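Local atomic coordinates of addiction module toxin RelE (Helicobacter pylori, PDB entry 4LTT), a protein that is the toxin of a type II toxin-antitoxin system, belongs to the YafQ subfamily of RelE toxins and probably cleaves RNA as an endonuclease. Residues 54-58 against 67-71; 13-17 against 80-86; 1-5 against 31-37. All coordinates share one frame; numbering follows the deposited sequence.

Contact 1 (54-58 against 67-71)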
loop_
_atom_site.group_PDB
_atom_site.type_symbol
_atom_site.label_atom_id
_atom_site.label_comp_id
_atom_site.label_asym_id
_atom_site.label_seq_id
_atom_site.Cartn_x
_atom_site.Cartn_y
_atom_site.Cartn_z
ATOM N N LYS A 54 -5.545 -9.833 8.335
ATOM C CA LYS A 54 -6.846 -9.749 7.702
ATOM C C LYS A 54 -7.622 -8.569 8.272
ATOM O O LYS A 54 -7.505 -8.303 9.499
ATOM C CB LYS A 54 -7.696 -11.029 7.897
ATOM C CG LYS A 54 -7.098 -12.245 7.200
ATOM C CD LYS A 54 -8.136 -13.370 7.239
ATOM C CE LYS A 54 -7.767 -14.546 6.447
ATOM N NZ LYS A 54 -9.057 -15.309 6.245
ATOM N N PRO A 55 -8.408 -7.855 7.458
ATOM C CA PRO A 55 -8.752 -8.103 6.102
ATOM C C PRO A 55 -7.880 -7.328 5.049
ATOM O O PRO A 55 -8.243 -7.172 3.931
ATOM C CB PRO A 55 -10.224 -7.597 6.022
ATOM C CG PRO A 55 -10.158 -6.377 6.942
ATOM C CD PRO A 55 -9.274 -6.798 8.067
ATOM N N PHE A 56 -6.682 -6.861 5.463
ATOM C CA PHE A 56 -5.873 -6.051 4.585
ATOM C C PHE A 56 -5.346 -6.825 3.408
ATOM O O PHE A 56 -5.221 -8.065 3.449
ATOM C CB PHE A 56 -4.744 -5.357 5.389
ATOM C CG PHE A 56 -5.296 -4.223 6.243
ATOM C CD1 PHE A 56 -5.241 -2.894 5.794
ATOM C CD2 PHE A 56 -5.947 -4.460 7.424
ATOM C CE1 PHE A 56 -5.766 -1.841 6.565
ATOM C CE2 PHE A 56 -6.491 -3.391 8.200
ATOM C CZ PHE A 56 -6.422 -2.103 7.719
ATOM N N ARG A 57 -4.968 -6.095 2.389
ATOM C CA ARG A 57 -4.325 -6.628 1.172
ATOM C C ARG A 57 -2.947 -6.009 1.040
ATOM O O ARG A 57 -2.619 -4.974 1.656
ATOM C CB ARG A 57 -5.170 -6.266 -0.075
ATOM C CG ARG A 57 -6.574 -6.917 -0.042
ATOM C CD ARG A 57 -7.369 -6.607 -1.346
ATOM N NE ARG A 57 -6.771 -7.193 -2.513
ATOM C CZ ARG A 57 -6.880 -8.452 -2.889
ATOM N NH1 ARG A 57 -7.608 -9.302 -2.152
ATOM N NH2 ARG A 57 -6.185 -8.881 -3.923
ATOM N N GLU A 58 -2.159 -6.585 0.152
ATOM C CA GLU A 58 -0.761 -6.146 -0.057
ATOM C C GLU A 58 -0.482 -6.181 -1.592
ATOM O O GLU A 58 -0.870 -7.155 -2.252
ATOM C CB GLU A 58 0.209 -7.165 0.607
ATOM C CG GLU A 58 1.691 -6.754 0.477
ATOM C CD GLU A 58 2.598 -7.969 0.691
ATOM O OE1 GLU A 58 2.846 -8.255 1.863
ATOM O OE2 GLU A 58 3.029 -8.661 -0.240
ATOM N N LEU A 67 2.828 -1.985 -0.440
ATOM C CA LEU A 67 1.710 -1.158 0.022
ATOM C C LEU A 67 0.704 -2.105 0.710
ATOM O O LEU A 67 0.239 -3.089 0.096
ATOM C CB LEU A 67 1.075 -0.474 -1.195
ATOM C CG LEU A 67 -0.229 0.295 -0.857
ATOM C CD1 LEU A 67 0.063 1.501 0.024
ATOM C CD2 LEU A 67 -0.946 0.690 -2.152
ATOM N N VAL A 68 0.313 -1.778 1.933
ATOM C CA VAL A 68 -0.730 -2.510 2.670
ATOM C C VAL A 68 -1.938 -1.626 2.707
ATOM O O VAL A 68 -1.815 -0.427 3.116
ATOM C CB VAL A 68 -0.254 -2.917 4.069
ATOM C CG1 VAL A 68 -1.388 -3.627 4.816
ATOM C CG2 VAL A 68 0.956 -3.848 3.966
ATOM N N TYR A 69 -3.098 -2.135 2.264
ATOM C CA TYR A 69 -4.277 -1.277 2.056
ATOM C C TYR A 69 -5.505 -2.070 2.297
ATOM O O TYR A 69 -5.494 -3.306 2.375
ATOM C CB TYR A 69 -4.269 -0.662 0.629
ATOM C CG TYR A 69 -4.521 -1.696 -0.431
ATOM C CD1 TYR A 69 -5.837 -1.970 -0.836
ATOM C CD2 TYR A 69 -3.511 -2.411 -1.012
ATOM C CE1 TYR A 69 -6.074 -2.920 -1.832
ATOM C CE2 TYR A 69 -3.744 -3.394 -1.960
ATOM C CZ TYR A 69 -5.043 -3.654 -2.363
ATOM O OH TYR A 69 -5.308 -4.615 -3.308
ATOM N N LEU A 70 -6.639 -1.374 2.376
ATOM C CA LEU A 70 -7.944 -2.001 2.569
ATOM C C LEU A 70 -9.010 -1.146 1.923
ATOM O O LEU A 70 -9.105 0.066 2.180
ATOM C CB LEU A 70 -8.242 -2.161 4.079
ATOM C CG LEU A 70 -9.638 -2.688 4.413
ATOM C CD1 LEU A 70 -9.863 -4.097 3.940
ATOM C CD2 LEU A 70 -9.836 -2.603 5.908
ATOM N N VAL A 71 -9.927 -1.775 1.203
ATOM C CA VAL A 71 -11.146 -1.095 0.765
ATOM C C VAL A 71 -12.213 -1.387 1.823
ATOM O O VAL A 71 -12.518 -2.576 2.080
ATOM C CB VAL A 71 -11.557 -1.612 -0.613
ATOM C CG1 VAL A 71 -12.952 -1.069 -1.004
ATOM C CG2 VAL A 71 -10.583 -1.207 -1.653
#

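Contact 2 (13-17 against 80-86)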
loop_
_atom_site.group_PDB
_atom_site.type_symbol
_atom_site.label_atom_id
_atom_site.label_comp_id
_atom_site.label_asym_id
_atom_site.label_seq_id
_atom_site.Cartn_x
_atom_site.Cartn_y
_atom_site.Cartn_z
ATOM N N ASP A 13 5.641 6.470 6.833
ATOM C CA ASP A 13 6.412 5.590 5.929
ATOM C C ASP A 13 6.729 6.298 4.641
ATOM O O ASP A 13 7.834 6.186 4.066
ATOM C CB ASP A 13 5.493 4.425 5.557
ATOM C CG ASP A 13 5.369 3.381 6.606
ATOM O OD1 ASP A 13 6.123 3.301 7.635
ATOM O OD2 ASP A 13 4.514 2.452 6.434
ATOM N N PHE A 14 5.774 7.005 4.053
ATOM C CA PHE A 14 5.941 7.671 2.777
ATOM C C PHE A 14 7.016 8.776 2.898
ATOM O O PHE A 14 7.899 8.877 2.063
ATOM C CB PHE A 14 4.613 8.282 2.340
ATOM C CG PHE A 14 4.704 9.042 1.039
ATOM C CD1 PHE A 14 4.520 8.397 -0.161
ATOM C CD2 PHE A 14 4.995 10.409 1.022
ATOM C CE1 PHE A 14 4.673 9.070 -1.391
ATOM C CE2 PHE A 14 5.115 11.091 -0.176
ATOM C CZ PHE A 14 4.935 10.406 -1.397
ATOM N N ASP A 15 6.972 9.523 3.993
ATOM C CA ASP A 15 7.926 10.645 4.188
ATOM C C ASP A 15 9.336 10.066 4.324
ATOM O O ASP A 15 10.285 10.627 3.742
ATOM C CB ASP A 15 7.563 11.376 5.449
ATOM C CG ASP A 15 6.288 12.231 5.289
ATOM O OD1 ASP A 15 5.711 12.334 4.216
ATOM O OD2 ASP A 15 5.870 12.802 6.329
ATOM N N LYS A 16 9.496 8.962 5.018
ATOM C CA LYS A 16 10.776 8.258 5.148
ATOM C C LYS A 16 11.248 7.791 3.791
ATOM O O LYS A 16 12.435 7.991 3.418
ATOM C CB LYS A 16 10.607 7.015 6.052
ATOM C CG LYS A 16 11.834 6.083 6.166
ATOM C CD LYS A 16 11.487 4.716 6.767
ATOM C CE LYS A 16 12.708 3.792 6.714
ATOM N NZ LYS A 16 12.564 2.642 7.643
ATOM N N LEU A 17 10.370 7.185 2.996
ATOM C CA LEU A 17 10.779 6.762 1.640
ATOM C C LEU A 17 11.224 7.920 0.796
ATOM O O LEU A 17 12.205 7.771 0.031
ATOM C CB LEU A 17 9.657 5.950 0.981
ATOM C CG LEU A 17 9.706 4.444 1.279
ATOM C CD1 LEU A 17 8.345 3.818 1.083
ATOM C CD2 LEU A 17 10.752 3.767 0.473
ATOM N N ARG A 80 0.347 0.999 5.284
ATOM C CA ARG A 80 1.797 0.978 5.415
ATOM C C ARG A 80 2.348 1.018 4.024
ATOM O O ARG A 80 1.736 0.585 3.039
ATOM C CB ARG A 80 2.334 -0.372 6.028
ATOM C CG ARG A 80 1.977 -0.678 7.464
ATOM C CD ARG A 80 2.465 0.393 8.389
ATOM N NE ARG A 80 3.916 0.635 8.324
ATOM C CZ ARG A 80 4.881 0.093 9.057
ATOM N NH1 ARG A 80 4.587 -0.810 9.999
ATOM N NH2 ARG A 80 6.129 0.544 8.952
ATOM N N LEU A 81 3.607 1.480 3.924
ATOM C CA LEU A 81 4.343 1.485 2.673
ATOM C C LEU A 81 5.795 1.269 3.027
ATOM O O LEU A 81 6.451 2.146 3.615
ATOM C CB LEU A 81 4.169 2.847 2.019
ATOM C CG LEU A 81 4.849 2.983 0.616
ATOM C CD1 LEU A 81 4.115 2.156 -0.461
ATOM C CD2 LEU A 81 4.896 4.484 0.206
ATOM N N GLY A 82 6.341 0.123 2.724
ATOM C CA GLY A 82 7.760 -0.108 3.129
ATOM C C GLY A 82 8.156 -1.541 2.877
ATOM O O GLY A 82 7.489 -2.294 2.177
ATOM N N SER A 83 9.316 -1.946 3.391
ATOM C CA SER A 83 9.857 -3.262 3.132
ATOM C C SER A 83 9.102 -4.352 3.911
ATOM O O SER A 83 8.486 -4.090 4.914
ATOM C CB SER A 83 11.337 -3.343 3.517
ATOM O OG SER A 83 11.482 -3.263 4.871
ATOM N N HIS A 84 9.288 -5.581 3.487
ATOM C CA HIS A 84 8.759 -6.698 4.221
ATOM C C HIS A 84 9.230 -6.694 5.669
ATOM O O HIS A 84 8.453 -6.854 6.589
ATOM C CB HIS A 84 9.189 -7.962 3.531
ATOM C CG HIS A 84 8.840 -9.181 4.290
ATOM N ND1 HIS A 84 7.587 -9.660 4.379
ATOM C CD2 HIS A 84 9.646 -10.035 4.934
ATOM C CE1 HIS A 84 7.602 -10.767 5.096
ATOM N NE2 HIS A 84 8.847 -11.029 5.414
ATOM N N SER A 85 10.510 -6.377 5.891
ATOM C CA SER A 85 10.998 -6.378 7.246
ATOM C C SER A 85 10.391 -5.306 8.097
ATOM O O SER A 85 9.995 -5.527 9.227
ATOM C CB SER A 85 12.512 -6.216 7.227
ATOM O OG SER A 85 13.068 -6.045 8.531
ATOM N N GLU A 86 10.209 -4.095 7.518
ATOM C CA GLU A 86 9.623 -3.002 8.232
ATOM C C GLU A 86 8.189 -3.240 8.568
ATOM O O GLU A 86 7.712 -2.876 9.641
ATOM C CB GLU A 86 9.720 -1.713 7.353
ATOM C CG GLU A 86 11.159 -1.209 7.240
ATOM C CD GLU A 86 11.396 -0.229 6.110
ATOM O OE1 GLU A 86 10.514 -0.007 5.220
ATOM O OE2 GLU A 86 12.558 0.280 6.047
HETATM O O HOH W 1 8.707 3.350 4.468
HETATM O O HOH W 2 8.793 1.665 6.898
#

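Contact 3 (1-5 against 31-37)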
loop_
_atom_site.group_PDB
_atom_site.type_symbol
_atom_site.label_atom_id
_atom_site.label_comp_id
_atom_site.label_asym_id
_atom_site.label_seq_id
_atom_site.Cartn_x
_atom_site.Cartn_y
_atom_site.Cartn_z
ATOM N N MET A 1 -15.181 7.690 -7.274
ATOM C CA MET A 1 -14.079 6.755 -6.779
ATOM C C MET A 1 -14.117 6.647 -5.282
ATOM O O MET A 1 -14.692 7.525 -4.624
ATOM C CB MET A 1 -12.732 7.408 -7.032
ATOM C CG MET A 1 -12.295 7.506 -8.435
ATOM S SD MET A 1 -10.616 8.190 -8.287
ATOM C CE MET A 1 -10.751 8.877 -9.899
ATOM N N LEU A 2 -13.406 5.659 -4.675
ATOM C CA LEU A 2 -13.239 5.613 -3.243
ATOM C C LEU A 2 -12.576 6.846 -2.708
ATOM O O LEU A 2 -11.698 7.427 -3.343
ATOM C CB LEU A 2 -12.429 4.375 -2.877
ATOM C CG LEU A 2 -13.083 3.014 -3.148
ATOM C CD1 LEU A 2 -12.008 1.934 -3.098
ATOM C CD2 LEU A 2 -14.200 2.772 -2.179
ATOM N N LYS A 3 -12.988 7.249 -1.498
ATOM C CA LYS A 3 -12.284 8.321 -0.785
ATOM C C LYS A 3 -10.996 7.798 -0.247
ATOM O O LYS A 3 -10.976 6.676 0.288
ATOM C CB LYS A 3 -13.158 8.726 0.393
ATOM C CG LYS A 3 -12.647 9.903 1.191
ATOM C CD LYS A 3 -13.805 10.321 2.114
ATOM C CE LYS A 3 -13.380 10.600 3.550
ATOM N NZ LYS A 3 -12.566 11.852 3.576
ATOM N N LEU A 4 -9.933 8.529 -0.276
ATOM C CA LEU A 4 -8.668 8.095 0.293
ATOM C C LEU A 4 -8.577 8.353 1.724
ATOM O O LEU A 4 -9.007 9.423 2.228
ATOM C CB LEU A 4 -7.551 8.878 -0.324
ATOM C CG LEU A 4 -6.885 8.386 -1.501
ATOM C CD1 LEU A 4 -5.721 9.290 -1.985
ATOM C CD2 LEU A 4 -6.240 6.980 -1.210
ATOM N N ASN A 5 -8.101 7.423 2.475
ATOM C CA ASN A 5 -7.813 7.561 3.859
ATOM C C ASN A 5 -6.368 7.180 4.117
ATOM O O ASN A 5 -6.031 6.020 4.142
ATOM C CB ASN A 5 -8.810 6.744 4.652
ATOM C CG ASN A 5 -8.618 6.847 6.151
ATOM O OD1 ASN A 5 -7.589 7.292 6.620
ATOM N ND2 ASN A 5 -9.617 6.397 6.905
ATOM N N ILE A 31 -2.600 3.629 -6.723
ATOM C CA ILE A 31 -3.631 4.148 -5.870
ATOM C C ILE A 31 -4.863 4.489 -6.695
ATOM O O ILE A 31 -6.000 4.182 -6.288
ATOM C CB ILE A 31 -3.108 5.355 -5.053
ATOM C CG1 ILE A 31 -2.156 4.856 -3.956
ATOM C CG2 ILE A 31 -4.270 6.148 -4.457
ATOM C CD1 ILE A 31 -1.354 5.948 -3.343
ATOM N N LEU A 32 -4.674 5.137 -7.855
ATOM C CA LEU A 32 -5.838 5.498 -8.641
ATOM C C LEU A 32 -6.601 4.239 -9.095
ATOM O O LEU A 32 -7.854 4.200 -9.054
ATOM C CB LEU A 32 -5.388 6.345 -9.840
ATOM C CG LEU A 32 -6.566 6.755 -10.775
ATOM C CD1 LEU A 32 -7.572 7.619 -10.062
ATOM C CD2 LEU A 32 -5.996 7.428 -12.038
ATOM N N THR A 33 -5.869 3.227 -9.545
ATOM C CA THR A 33 -6.489 1.979 -9.965
ATOM C C THR A 33 -7.315 1.358 -8.824
ATOM O O THR A 33 -8.438 0.949 -9.058
ATOM C CB THR A 33 -5.402 0.998 -10.415
ATOM O OG1 THR A 33 -4.712 1.618 -11.526
ATOM C CG2 THR A 33 -5.945 -0.322 -10.877
ATOM N N LEU A 34 -6.727 1.293 -7.638
ATOM C CA LEU A 34 -7.449 0.767 -6.480
ATOM C C LEU A 34 -8.654 1.618 -6.124
ATOM O O LEU A 34 -9.715 1.054 -5.790
ATOM C CB LEU A 34 -6.502 0.708 -5.285
ATOM C CG LEU A 34 -5.357 -0.360 -5.373
ATOM C CD1 LEU A 34 -4.402 -0.262 -4.195
ATOM C CD2 LEU A 34 -5.912 -1.783 -5.514
ATOM N N ARG A 35 -8.567 2.939 -6.208
ATOM C CA ARG A 35 -9.687 3.776 -5.910
ATOM C C ARG A 35 -10.821 3.554 -6.863
ATOM O O ARG A 35 -12.017 3.736 -6.504
ATOM C CB ARG A 35 -9.285 5.265 -6.011
ATOM C CG ARG A 35 -8.405 5.710 -4.839
ATOM C CD ARG A 35 -8.059 7.179 -4.893
ATOM N NE ARG A 35 -9.283 7.979 -4.636
ATOM C CZ ARG A 35 -9.399 9.273 -4.842
ATOM N NH1 ARG A 35 -8.399 9.971 -5.373
ATOM N NH2 ARG A 35 -10.537 9.859 -4.506
ATOM N N LYS A 36 -10.479 3.153 -8.087
ATOM C CA LYS A 36 -11.487 2.886 -9.107
ATOM C C LYS A 36 -11.975 1.445 -9.071
ATOM O O LYS A 36 -12.796 1.041 -9.952
ATOM C CB LYS A 36 -10.904 3.211 -10.489
ATOM C CG LYS A 36 -10.684 4.695 -10.695
ATOM C CD LYS A 36 -10.063 5.013 -12.047
ATOM C CE LYS A 36 -10.998 4.764 -13.213
ATOM N NZ LYS A 36 -10.464 5.258 -14.553
ATOM N N LYS A 37 -11.523 0.645 -8.114
ATOM C CA LYS A 37 -11.949 -0.760 -8.004
ATOM C C LYS A 37 -11.646 -1.524 -9.281
ATOM O O LYS A 37 -12.525 -2.259 -9.807
ATOM C CB LYS A 37 -13.438 -0.880 -7.575
ATOM C CG LYS A 37 -13.695 -0.303 -6.193
ATOM C CD LYS A 37 -15.176 -0.440 -5.834
ATOM C CE LYS A 37 -15.411 -0.061 -4.376
ATOM N NZ LYS A 37 -16.903 0.158 -4.198
HETATM O O HOH W 3 -13.619 9.995 -3.869
#

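Contact 1 (54-58 against 67-71)
Pro-55 meets Leu-70 at the open end of this antiparallel pairing. Its ring atom CG rests 3.8 Å from Leu-70 CD1. A cis peptide bond precedes Pro-55, in the turn that leads into the strand. Phe-56 crosses Leu-70 at about a right angle. Leu-70 CB lies over one face of the ring, 3.9 Å from the centroid, a CH-pi contact. Phe-56 CB also touches Val-68 CG1.

Arg-57 pairs with Tyr-69 through two backbone hydrogen bonds, Arg-57 N to Tyr-69 O at 2.8 Å and Tyr-69 N to Arg-57 O at 2.9 Å. Their side chains run side by side. Arg-57 CB sits over one face of the tyrosine ring. Tyr-69 CG stands between its own backbone N and carbonyl carbon (chi1 70°), which swings the ring across to the arginine. The arginine chain bends at chi3, and its NE donates to Tyr-69 OH at 3.1 Å, in the guanidinium plane. Asp-46 binds both Arg-57 NH2 and Tyr-69 OH.

Glu-58 faces Val-68 in a non-hydrogen-bonded pair. Its CA lies 3.2 Å from Leu-67 O, a CA-H...O contact. Glu-58 is a copper ligand in another structure of this toxin.

The two strands form the hairpin 57-60/65-72. Strand 75-82 flanks 65-72 on its far side. Helix 25-35 packs on Leu-67 and Tyr-69, and helix 84-88 on Glu-58 and Val-68.

Contact 2 (13-17 against 80-86)
Arg-80 grips the carboxylate of Asp-13 side-on with two nitrogens. Arg-80 NE donates to Asp-13 OD2 at 2.7 Å, nearly straight at 173° and in the guanidinium plane. Arg-80 NH2 reaches Asp-13 OD1 at 3.1 Å, with the oxygen tilted out of that plane. Both oxygens use their syn lone pairs. The arginine chain folds back at chi2 and chi3, which carries its head to the helix.

Leu-81 adds a third bond to the same carboxylate. Leu-81 N donates to Asp-13 OD2 at 2.8 Å, on the anti side. OD2 therefore has two donors, and three bonds in all fix the rotation of the carboxylate. The positive arginine would favour the ionised form of Asp-13. The Leu-81 side chain packs on Leu-17 and Phe-14. Its CD2 touches Leu-17 CD1 at 3.6 Å and the edge of the Phe-14 ring at CD1. A water lies within hydrogen-bonding distance of both Leu-81 O and Asp-13 O.

Helix 13-17 runs nearly along strand 80-82, their short axes 23° apart and 7.8 Å at closest approach, in the RelE-type fold of this family. The strand ends at Gly-82 and helix 84-88 follows.

Ser-83 is the N-cap of that helix. It forms a capping box with Glu-86: Glu-86 N donates to Ser-83 OG, and Ser-83 N to Glu-86 OE1 at 2.9 Å. His-84, in the first turn, is the predicted proton donor and a copper ligand in another structure of this toxin.

Glu-86 also reaches back to the first helix. Lys-16, fully extended, brings NZ to Glu-86 OE2 at 2.9 Å, a salt bridge. The amine approaches from above the carboxylate plane.

Contact 3 (1-5 against 31-37)
The guanidinium of Arg-35 lies between Met-1 and Leu-4. Met-1 SD sits over the centre of one face, 3.8 Å from Arg-35 CZ. Leu-4 CG covers the opposite face and packs on Arg-35 CD. Leu-2 O comes in at the edge and takes two bonds, from Arg-35 NE at 2.8 Å and from NH2 at 2.9 Å. Leu-2 O lies close to the guanidinium plane for both bonds. Two donors to one carbonyl fix the rotation of the guanidinium, which meets Leu-2 edge-on. The arginine reaches it by a bend at chi3 (69°). A water that donates to Met-1 O is also in this plane, and its bond from Arg-35 NH2 is weak.

The backbones are joined too. Leu-2 N donates to Arg-35 O at 3.0 Å, at the C-terminal end of the helix. Lys-37 has positive phi and closes this end in a Schellman motif. Its aliphatic chain crosses Leu-2, with CE 3.8 Å from Leu-2 CD2. Met-1 CE packs tightly on Leu-32 CD1, and Leu-4 CD2 meets Ile-31 CG2 at 3.9 Å.

The contact thus ties the N-terminus of the chain to the end of helix 25-35. Strand 3-6 is an outermost strand of the sheet and runs parallel to strand 75-82. Leu-34 and Arg-35 touch Leu-76 of that neighbour, and Leu-34 also touches Leu-67 and Tyr-69 of strand 65-72.

How the contacts relate
All three contacts reach one mixed sheet, ordered 3-6, 75-82, 65-72, 57-60, 47-48. Contact 3 closes before contact 1 opens along the chain. The segments of contacts 2 and 3 alternate, and contact 1 falls wholly between the two segments of contact 2. Contacts 1 and 2 have centres about 14 Å apart and touch where strands 65-72 and 75-82 are neighbours. Contacts 1 and 3, centres about 13 Å apart, meet through Leu-34 and Tyr-69. Contacts 2 and 3 have centres about 20 Å apart, on opposite sides of the chain's centre. Glu-58 of contact 1 and His-84 of contact 2 bind copper in another structure of this toxin; no copper is bound here, and their side chains are about 6 Å apart.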